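Local atomic coordinates of small ribosomal subunit biogenesis GTPase RsgA (Thermotoga maritima, PDB entry 1U0L), a protein that probably hydrolyses GTP slowly as a circularly permuted, zinc-binding GTPase that assists late maturation of the 30S ribosomal subunit. Residues Y102-N114 / L234-F248. Numbering follows the deposited sequence.
Sequences YIIDKFLVLAEKN and LEINDIEPEELKHYF
Lys113 runs fully extended from CA to CE (chi1 177°) and turns only at its last torsion, chi4 49°, a course that carries it across the ring of Tyr247 to Glu243. Tyr247, with its CG anti to its own carbonyl carbon, presents a ring face to the helix: Lys113 CA lies over it toward the rim, and Lys113 CB makes a CH-pi contact 4.0 Å from the ring centroid. At the end of the chain Lys113 NZ forms a salt bridge with Glu243 OE1 at 3.0 Å, meeting that oxygen on its syn side. The Tyr247 OH donates to the anti lone pair of the same Glu243 OE1 at 2.8 Å, so two donors grip one carboxylate oxygen and hold lysine and phenol together. Lys113 CD also packs against Ile239 CG1 at 3.5 Å, the two side chains lying alongside and pointing opposite ways.

One turn back, Val109 divides its methyls: CG1 sits among Leu244 CD2, Tyr247 CB and the CD1 atoms of Ile236 and Ile239, while CG2 reaches Phe248 CE1 at 3.6 Å. Ile236 CD1 rests on the aliphatic part of Lys106, whose bend at chi3 returns NZ to the Tyr102 OH, 2.7 Å away. At the other end of the contact Leu234 places CD2 over the centre of the Phe107 ring, a CH-pi contact.

Apolar packing and one salt bridge fasten helix 101-113 of the GTPase domain to the chain that leads into the zinc-binding part. The helix's other side lies on strands 87-92 and 117-122, with Phe107 close to Gly176 of the P-loop; beyond the contact, helix 282-296 packs against Ile236 through Leu295 and against Phe248 through Arg284 and Tyr288.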
# COMPACT_ATOMS: atom_id res chain seq x y z
N TYR A 102 11.57 -5.45 -11.07
CA TYR A 102 11.60 -3.99 -11.21
C TYR A 102 10.27 -3.37 -10.77
O TYR A 102 10.26 -2.41 -9.99
CB TYR A 102 11.91 -3.59 -12.65
CG TYR A 102 11.79 -2.10 -12.89
CD1 TYR A 102 12.82 -1.23 -12.54
CD2 TYR A 102 10.62 -1.57 -13.43
CE1 TYR A 102 12.70 0.14 -12.72
CE2 TYR A 102 10.48 -0.20 -13.62
CZ TYR A 102 11.52 0.65 -13.27
OH TYR A 102 11.40 2.01 -13.46
N ILE A 103 9.17 -3.89 -11.29
CA ILE A 103 7.85 -3.39 -10.92
C ILE A 103 7.66 -3.60 -9.43
O ILE A 103 7.19 -2.70 -8.73
CB ILE A 103 6.71 -4.11 -11.70
CG1 ILE A 103 6.37 -3.31 -12.96
CG2 ILE A 103 5.47 -4.26 -10.82
CD1 ILE A 103 7.53 -3.16 -13.90
N ILE A 104 8.03 -4.78 -8.94
CA ILE A 104 7.92 -5.09 -7.52
C ILE A 104 8.66 -4.08 -6.64
O ILE A 104 8.13 -3.64 -5.61
CB ILE A 104 8.47 -6.48 -7.19
CG1 ILE A 104 7.65 -7.57 -7.86
CG2 ILE A 104 8.43 -6.70 -5.70
CD1 ILE A 104 8.13 -8.96 -7.52
N ASP A 105 9.88 -3.73 -7.02
CA ASP A 105 10.67 -2.79 -6.22
C ASP A 105 10.15 -1.36 -6.30
O ASP A 105 10.32 -0.57 -5.37
CB ASP A 105 12.15 -2.85 -6.62
CG ASP A 105 12.77 -4.20 -6.29
OD1 ASP A 105 12.25 -4.87 -5.36
OD2 ASP A 105 13.77 -4.57 -6.95
N LYS A 106 9.50 -1.03 -7.42
CA LYS A 106 8.95 0.31 -7.56
C LYS A 106 7.76 0.41 -6.61
O LYS A 106 7.53 1.44 -5.97
CB LYS A 106 8.53 0.56 -8.99
CG LYS A 106 7.78 1.84 -9.18
CD LYS A 106 7.88 2.36 -10.58
CE LYS A 106 9.30 2.78 -10.89
NZ LYS A 106 9.38 3.41 -12.24
N PHE A 107 7.02 -0.70 -6.49
CA PHE A 107 5.88 -0.75 -5.60
C PHE A 107 6.35 -0.62 -4.16
O PHE A 107 5.79 0.18 -3.38
CB PHE A 107 5.12 -2.06 -5.78
CG PHE A 107 4.00 -1.96 -6.75
CD1 PHE A 107 3.80 -2.94 -7.71
CD2 PHE A 107 3.12 -0.88 -6.70
CE1 PHE A 107 2.74 -2.84 -8.63
CE2 PHE A 107 2.06 -0.76 -7.61
CZ PHE A 107 1.87 -1.75 -8.58
N LEU A 108 7.38 -1.39 -3.80
CA LEU A 108 7.94 -1.34 -2.46
C LEU A 108 8.48 0.06 -2.17
O LEU A 108 8.25 0.59 -1.09
CB LEU A 108 9.05 -2.39 -2.30
CG LEU A 108 8.57 -3.84 -2.35
CD1 LEU A 108 9.76 -4.78 -2.42
CD2 LEU A 108 7.71 -4.15 -1.13
N VAL A 109 9.18 0.65 -3.13
CA VAL A 109 9.71 2.00 -2.94
C VAL A 109 8.56 2.92 -2.56
O VAL A 109 8.67 3.70 -1.61
CB VAL A 109 10.40 2.52 -4.22
CG1 VAL A 109 10.67 4.01 -4.09
CG2 VAL A 109 11.71 1.79 -4.45
N LEU A 110 7.45 2.83 -3.29
CA LEU A 110 6.27 3.64 -3.01
C LEU A 110 5.67 3.38 -1.62
O LEU A 110 5.30 4.31 -0.91
CB LEU A 110 5.20 3.39 -4.08
CG LEU A 110 5.47 4.07 -5.41
CD1 LEU A 110 4.46 3.57 -6.43
CD2 LEU A 110 5.40 5.58 -5.27
N ALA A 111 5.57 2.10 -1.26
CA ALA A 111 5.02 1.73 0.04
C ALA A 111 5.90 2.27 1.16
O ALA A 111 5.41 2.73 2.20
CB ALA A 111 4.90 0.22 0.14
N GLU A 112 7.21 2.20 0.95
CA GLU A 112 8.15 2.67 1.95
C GLU A 112 8.06 4.20 2.03
O GLU A 112 8.00 4.78 3.11
CB GLU A 112 9.57 2.23 1.59
CG GLU A 112 10.35 1.63 2.75
CD GLU A 112 9.91 0.22 3.10
OE1 GLU A 112 10.50 -0.39 4.01
OE2 GLU A 112 8.97 -0.30 2.46
N LYS A 113 8.05 4.85 0.88
CA LYS A 113 7.97 6.30 0.87
C LYS A 113 6.78 6.81 1.68
O LYS A 113 6.89 7.81 2.39
CB LYS A 113 7.87 6.83 -0.55
CG LYS A 113 7.72 8.32 -0.55
CD LYS A 113 7.55 8.90 -1.92
CE LYS A 113 7.47 10.43 -1.80
NZ LYS A 113 8.59 10.99 -0.95
N ASN A 114 5.64 6.13 1.59
CA ASN A 114 4.46 6.56 2.33
C ASN A 114 4.40 5.95 3.72
O ASN A 114 3.37 6.05 4.41
CB ASN A 114 3.19 6.22 1.55
CG ASN A 114 2.99 7.14 0.39
OD1 ASN A 114 2.37 8.20 0.52
ND2 ASN A 114 3.54 6.77 -0.76
N LEU A 234 1.98 3.60 -10.62
CA LEU A 234 3.42 3.50 -10.35
C LEU A 234 4.16 4.81 -10.65
O LEU A 234 5.09 4.83 -11.46
CB LEU A 234 4.01 2.38 -11.21
CG LEU A 234 3.56 0.95 -10.87
CD1 LEU A 234 3.84 0.03 -12.05
CD2 LEU A 234 4.28 0.44 -9.62
N GLU A 235 3.75 5.89 -10.00
CA GLU A 235 4.37 7.19 -10.23
C GLU A 235 5.40 7.60 -9.19
O GLU A 235 5.05 8.07 -8.11
CB GLU A 235 3.31 8.28 -10.34
CG GLU A 235 2.58 8.29 -11.67
CD GLU A 235 1.43 9.28 -11.70
OE1 GLU A 235 0.84 9.47 -12.79
OE2 GLU A 235 1.13 9.87 -10.64
N ILE A 236 6.67 7.43 -9.55
CA ILE A 236 7.78 7.80 -8.69
C ILE A 236 8.39 9.07 -9.27
O ILE A 236 9.22 9.01 -10.17
CB ILE A 236 8.86 6.71 -8.69
CG1 ILE A 236 8.40 5.55 -7.82
CG2 ILE A 236 10.16 7.27 -8.17
CD1 ILE A 236 9.43 4.45 -7.71
N ASN A 237 7.97 10.22 -8.76
CA ASN A 237 8.49 11.48 -9.28
C ASN A 237 8.70 12.44 -8.13
O ASN A 237 9.62 13.26 -8.15
CB ASN A 237 7.50 12.08 -10.28
CG ASN A 237 7.37 11.25 -11.55
OD1 ASN A 237 8.29 11.22 -12.37
ND2 ASN A 237 6.24 10.57 -11.71
N ASP A 238 7.84 12.33 -7.13
CA ASP A 238 7.93 13.18 -5.96
C ASP A 238 9.19 12.82 -5.19
O ASP A 238 9.45 13.35 -4.11
CB ASP A 238 6.71 12.98 -5.07
CG ASP A 238 5.41 13.05 -5.84
OD1 ASP A 238 5.19 14.06 -6.54
OD2 ASP A 238 4.61 12.10 -5.75
N ILE A 239 9.98 11.91 -5.76
CA ILE A 239 11.20 11.47 -5.11
C ILE A 239 12.48 12.02 -5.74
O ILE A 239 12.70 11.89 -6.95
CB ILE A 239 11.29 9.94 -5.07
CG1 ILE A 239 10.08 9.36 -4.33
CG2 ILE A 239 12.59 9.51 -4.39
CD1 ILE A 239 10.08 7.82 -4.23
N GLU A 240 13.32 12.63 -4.91
CA GLU A 240 14.59 13.18 -5.36
C GLU A 240 15.55 12.01 -5.53
O GLU A 240 15.49 11.04 -4.78
CB GLU A 240 15.15 14.17 -4.33
CG GLU A 240 15.35 15.59 -4.84
CD GLU A 240 14.08 16.23 -5.36
OE1 GLU A 240 13.71 15.98 -6.53
OE2 GLU A 240 13.43 16.98 -4.60
N PRO A 241 16.45 12.09 -6.51
CA PRO A 241 17.40 11.00 -6.74
C PRO A 241 18.09 10.53 -5.46
O PRO A 241 18.03 9.36 -5.10
CB PRO A 241 18.38 11.60 -7.74
CG PRO A 241 17.53 12.59 -8.50
CD PRO A 241 16.74 13.24 -7.38
N GLU A 242 18.75 11.47 -4.79
CA GLU A 242 19.48 11.18 -3.55
C GLU A 242 18.59 10.67 -2.42
O GLU A 242 19.08 10.22 -1.39
CB GLU A 242 20.23 12.44 -3.09
CG GLU A 242 19.40 13.72 -3.18
CD GLU A 242 19.36 14.31 -4.58
OE1 GLU A 242 18.43 15.09 -4.88
OE2 GLU A 242 20.27 14.00 -5.39
N GLU A 243 17.28 10.73 -2.63
CA GLU A 243 16.32 10.28 -1.62
C GLU A 243 15.97 8.79 -1.75
O GLU A 243 15.81 8.08 -0.76
CB GLU A 243 15.05 11.13 -1.73
CG GLU A 243 13.87 10.64 -0.93
CD GLU A 243 12.66 11.55 -1.08
OE1 GLU A 243 11.57 11.18 -0.59
OE2 GLU A 243 12.81 12.64 -1.68
N LEU A 244 15.85 8.34 -3.00
CA LEU A 244 15.52 6.96 -3.32
C LEU A 244 16.22 5.90 -2.46
O LEU A 244 15.58 4.95 -2.01
CB LEU A 244 15.86 6.71 -4.79
CG LEU A 244 14.90 5.98 -5.73
CD1 LEU A 244 15.70 5.47 -6.91
CD2 LEU A 244 14.20 4.84 -5.02
N LYS A 245 17.53 6.05 -2.24
CA LYS A 245 18.31 5.07 -1.47
C LYS A 245 17.71 4.70 -0.11
O LYS A 245 17.97 3.62 0.41
CB LYS A 245 19.74 5.59 -1.27
CG LYS A 245 19.85 6.65 -0.19
CD LYS A 245 21.24 7.23 -0.08
CE LYS A 245 21.56 8.11 -1.26
NZ LYS A 245 22.59 9.12 -0.91
N HIS A 246 16.91 5.59 0.46
CA HIS A 246 16.28 5.34 1.75
C HIS A 246 15.05 4.46 1.61
O HIS A 246 14.39 4.14 2.60
CB HIS A 246 15.84 6.65 2.41
CG HIS A 246 16.95 7.63 2.61
ND1 HIS A 246 18.11 7.31 3.28
CD2 HIS A 246 17.09 8.92 2.22
CE1 HIS A 246 18.91 8.36 3.29
NE2 HIS A 246 18.32 9.35 2.66
N TYR A 247 14.73 4.06 0.39
CA TYR A 247 13.55 3.25 0.18
C TYR A 247 13.88 1.83 -0.24
O TYR A 247 13.07 1.13 -0.87
CB TYR A 247 12.67 3.98 -0.82
CG TYR A 247 12.24 5.34 -0.30
CD1 TYR A 247 12.09 6.42 -1.16
CD2 TYR A 247 11.96 5.53 1.05
CE1 TYR A 247 11.65 7.67 -0.69
CE2 TYR A 247 11.51 6.76 1.53
CZ TYR A 247 11.36 7.82 0.65
OH TYR A 247 10.87 9.02 1.09
N PHE A 248 15.08 1.41 0.13
CA PHE A 248 15.58 0.06 -0.12
C PHE A 248 16.17 -0.40 1.22
O PHE A 248 17.37 -0.27 1.44
CB PHE A 248 16.70 0.08 -1.16
CG PHE A 248 16.21 0.03 -2.59
CD1 PHE A 248 15.71 1.17 -3.21
CD2 PHE A 248 16.25 -1.17 -3.30
CE1 PHE A 248 15.25 1.12 -4.52
CE2 PHE A 248 15.79 -1.24 -4.60
CZ PHE A 248 15.29 -0.09 -5.22